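Local coordinates for ACYL carrier protein ACPA (Mycobacterium tuberculosis, PDB 2CGQ) that probably serves as an acyl carrier protein, holding acyl chains as thioesters on a phosphopantetheine arm, at residues Met27-Ile35 with Val88-Ala96. Sequence-based numbering, arbitrary orientation.
Sequences MEEAINATI and VGDVYTSVA. Unlike the reference sequence in segment 27-35: Glu28 (reference Lys).
Tyr92 is the main knob of this contact. Its side chain drops into a hollow of helix 27-39 formed by Met27, Glu28, Ile31 and Asn32. Glu28 roofs one ring face: its CG stands 3.5 Å from the ring centroid, a CH-pi contact only 9° off the normal. The carboxylate continues over the CD2-CE2 side, stacked nearly parallel to the ring. Ile31 CG2 fills the ring edge, 3.8 Å from Tyr92 CE1, and also packs on Val91 CG1. Beyond the rim, Tyr92 OH donates to Asn32 OD1 at 2.6 Å, on a lone pair in the carbonyl plane.

Met27 closes the end of the hollow. Its CG is anti to the backbone N (chi1 174°) and the chain bends at SD. This lays SD 3.7 Å from Val95 CG1 and turns CE onto Ala96 CB. Ile31 CD1 meets Val95 CG2 tip to tip at 3.7 Å. Farther along, Ile35 CD1 reaches Val88 CG2.

The axes of 27-35 and 88-96, in the first and last helices of the acyl carrier protein bundle, come within 10.2 Å, with 124° between their N-to-C directions. Helix 59-73 adds Leu65 against Ile35 and Leu69 against Val91. The core is apolar; at its exposed margin the Glu28 chain lies on the ring, carboxylate included. The one hydrogen bond gives the tyrosine hydroxyl an acceptor within the buried contact and probably helps hold the ring in the hollow.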
loop_
_atom_site.group_PDB
_atom_site.type_symbol
_atom_site.label_atom_id
_atom_site.label_comp_id
_atom_site.label_asym_id
_atom_site.label_seq_id
_atom_site.Cartn_x
_atom_site.Cartn_y
_atom_site.Cartn_z
ATOM N N MET A 27 2.188 -12.128 2.769
ATOM C CA MET A 27 2.676 -10.773 2.510
ATOM C C MET A 27 1.473 -9.904 2.139
ATOM O O MET A 27 1.312 -8.766 2.593
ATOM C CB MET A 27 3.697 -10.782 1.380
ATOM C CG MET A 27 4.178 -9.372 0.921
ATOM S SD MET A 27 4.978 -9.278 -0.719
ATOM C CE MET A 27 3.547 -8.900 -1.777
ATOM N N GLU A 28 0.633 -10.429 1.280
ATOM C CA GLU A 28 -0.538 -9.682 0.838
ATOM C C GLU A 28 -1.502 -9.385 1.961
ATOM O O GLU A 28 -2.045 -8.281 2.005
ATOM C CB GLU A 28 -1.272 -10.417 -0.275
ATOM C CG GLU A 28 -0.643 -10.229 -1.621
ATOM C CD GLU A 28 -1.393 -10.951 -2.715
ATOM O OE1 GLU A 28 -2.659 -11.123 -2.630
ATOM O OE2 GLU A 28 -0.703 -11.340 -3.672
ATOM N N GLU A 29 -1.733 -10.364 2.839
ATOM C CA GLU A 29 -2.613 -10.171 4.000
ATOM C C GLU A 29 -2.106 -9.072 4.915
ATOM O O GLU A 29 -2.887 -8.280 5.440
ATOM C CB GLU A 29 -2.774 -11.466 4.804
ATOM C CG GLU A 29 -3.753 -12.422 4.161
ATOM C CD GLU A 29 -3.835 -13.734 4.931
ATOM O OE1 GLU A 29 -3.408 -14.782 4.374
ATOM O OE2 GLU A 29 -4.249 -13.684 6.121
ATOM N N ALA A 30 -0.796 -9.049 5.132
ATOM C CA ALA A 30 -0.169 -7.998 5.918
ATOM C C ALA A 30 -0.302 -6.640 5.267
ATOM O O ALA A 30 -0.558 -5.633 5.936
ATOM C CB ALA A 30 1.273 -8.315 6.140
ATOM N N ILE A 31 -0.145 -6.582 3.942
ATOM C CA ILE A 31 -0.280 -5.285 3.273
ATOM C C ILE A 31 -1.719 -4.812 3.396
ATOM O O ILE A 31 -1.965 -3.623 3.639
ATOM C CB ILE A 31 0.211 -5.347 1.813
ATOM C CG1 ILE A 31 1.738 -5.576 1.807
ATOM C CG2 ILE A 31 -0.201 -4.109 1.063
ATOM C CD1 ILE A 31 2.287 -5.972 0.415
ATOM N N ASN A 32 -2.677 -5.735 3.236
ATOM C CA ASN A 32 -4.101 -5.404 3.380
ATOM C C ASN A 32 -4.399 -4.878 4.753
ATOM O O ASN A 32 -5.108 -3.877 4.896
ATOM C CB ASN A 32 -4.998 -6.610 3.105
ATOM C CG ASN A 32 -4.918 -7.091 1.693
ATOM O OD1 ASN A 32 -4.430 -6.380 0.778
ATOM N ND2 ASN A 32 -5.431 -8.301 1.474
ATOM N N ALA A 33 -3.861 -5.538 5.775
ATOM C CA ALA A 33 -4.061 -5.085 7.174
ATOM C C ALA A 33 -3.534 -3.652 7.367
ATOM O O ALA A 33 -4.200 -2.860 8.033
ATOM C CB ALA A 33 -3.380 -6.026 8.131
ATOM N N THR A 34 -2.370 -3.335 6.789
ATOM C CA THR A 34 -1.780 -1.987 6.912
ATOM C C THR A 34 -2.678 -0.971 6.204
ATOM O O THR A 34 -2.966 0.137 6.717
ATOM C CB THR A 34 -0.339 -2.010 6.350
ATOM O OG1 THR A 34 0.452 -2.878 7.229
ATOM C CG2 THR A 34 0.272 -0.594 6.269
ATOM N N ILE A 35 -3.103 -1.325 4.994
ATOM C CA ILE A 35 -4.069 -0.495 4.272
ATOM C C ILE A 35 -5.333 -0.237 5.109
ATOM O O ILE A 35 -5.798 0.883 5.258
ATOM C CB ILE A 35 -4.418 -1.132 2.911
ATOM C CG1 ILE A 35 -3.210 -0.986 1.968
ATOM C CG2 ILE A 35 -5.665 -0.466 2.366
ATOM C CD1 ILE A 35 -3.350 -1.774 0.579
ATOM N N VAL A 88 -3.831 -1.325 -5.520
ATOM C CA VAL A 88 -3.387 -2.237 -4.463
ATOM C C VAL A 88 -2.336 -3.224 -5.038
ATOM O O VAL A 88 -1.310 -3.481 -4.399
ATOM C CB VAL A 88 -4.568 -2.973 -3.852
ATOM C CG1 VAL A 88 -4.098 -4.160 -2.958
ATOM C CG2 VAL A 88 -5.494 -2.008 -3.057
ATOM N N GLY A 89 -2.585 -3.791 -6.213
ATOM C CA GLY A 89 -1.639 -4.705 -6.801
ATOM C C GLY A 89 -0.243 -4.144 -6.958
ATOM O O GLY A 89 0.734 -4.859 -6.781
ATOM N N ASP A 90 -0.155 -2.866 -7.295
ATOM C CA ASP A 90 1.144 -2.152 -7.504
ATOM C C ASP A 90 1.887 -2.102 -6.142
ATOM O O ASP A 90 3.112 -2.288 -6.052
ATOM C CB ASP A 90 0.915 -0.716 -7.948
ATOM C CG ASP A 90 0.332 -0.579 -9.341
ATOM O OD1 ASP A 90 0.451 -1.516 -10.178
ATOM O OD2 ASP A 90 -0.209 0.522 -9.579
ATOM N N VAL A 91 1.114 -1.903 -5.077
ATOM C CA VAL A 91 1.663 -1.969 -3.703
ATOM C C VAL A 91 2.230 -3.376 -3.414
ATOM O O VAL A 91 3.373 -3.526 -2.921
ATOM C CB VAL A 91 0.605 -1.617 -2.648
ATOM C CG1 VAL A 91 1.241 -1.633 -1.237
ATOM C CG2 VAL A 91 0.016 -0.250 -2.863
ATOM N N TYR A 92 1.472 -4.443 -3.748
ATOM C CA TYR A 92 1.975 -5.806 -3.566
ATOM C C TYR A 92 3.275 -6.041 -4.295
ATOM O O TYR A 92 4.188 -6.611 -3.762
ATOM C CB TYR A 92 0.940 -6.852 -4.023
ATOM C CG TYR A 92 -0.399 -6.873 -3.342
ATOM C CD1 TYR A 92 -0.634 -6.331 -2.102
ATOM C CD2 TYR A 92 -1.452 -7.609 -3.911
ATOM C CE1 TYR A 92 -1.898 -6.446 -1.481
ATOM C CE2 TYR A 92 -2.687 -7.736 -3.302
ATOM C CZ TYR A 92 -2.924 -7.180 -2.107
ATOM O OH TYR A 92 -4.194 -7.325 -1.597
ATOM N N THR A 93 3.379 -5.596 -5.540
ATOM C CA THR A 93 4.569 -5.945 -6.334
ATOM C C THR A 93 5.739 -5.068 -5.863
ATOM O O THR A 93 6.895 -5.501 -5.945
ATOM C CB THR A 93 4.283 -5.861 -7.851
ATOM O OG1 THR A 93 3.813 -4.570 -8.132
ATOM C CG2 THR A 93 3.213 -6.761 -8.198
ATOM N N SER A 94 5.454 -3.897 -5.302
ATOM C CA SER A 94 6.532 -3.023 -4.754
ATOM C C SER A 94 7.185 -3.664 -3.535
ATOM O O SER A 94 8.418 -3.538 -3.353
ATOM C CB SER A 94 6.048 -1.623 -4.392
ATOM O OG SER A 94 5.996 -0.756 -5.499
ATOM N N VAL A 95 6.388 -4.334 -2.697
ATOM C CA VAL A 95 6.924 -5.070 -1.575
ATOM C C VAL A 95 7.497 -6.422 -2.025
ATOM O O VAL A 95 8.541 -6.843 -1.524
ATOM C CB VAL A 95 5.847 -5.265 -0.512
ATOM C CG1 VAL A 95 6.338 -6.104 0.651
ATOM C CG2 VAL A 95 5.333 -3.881 -0.060
ATOM N N ALA A 96 6.798 -7.118 -2.922
ATOM C CA ALA A 96 7.261 -8.457 -3.394
ATOM C C ALA A 96 8.680 -8.498 -3.918
ATOM O O ALA A 96 9.335 -9.557 -3.848
ATOM C CB ALA A 96 6.337 -8.986 -4.443
#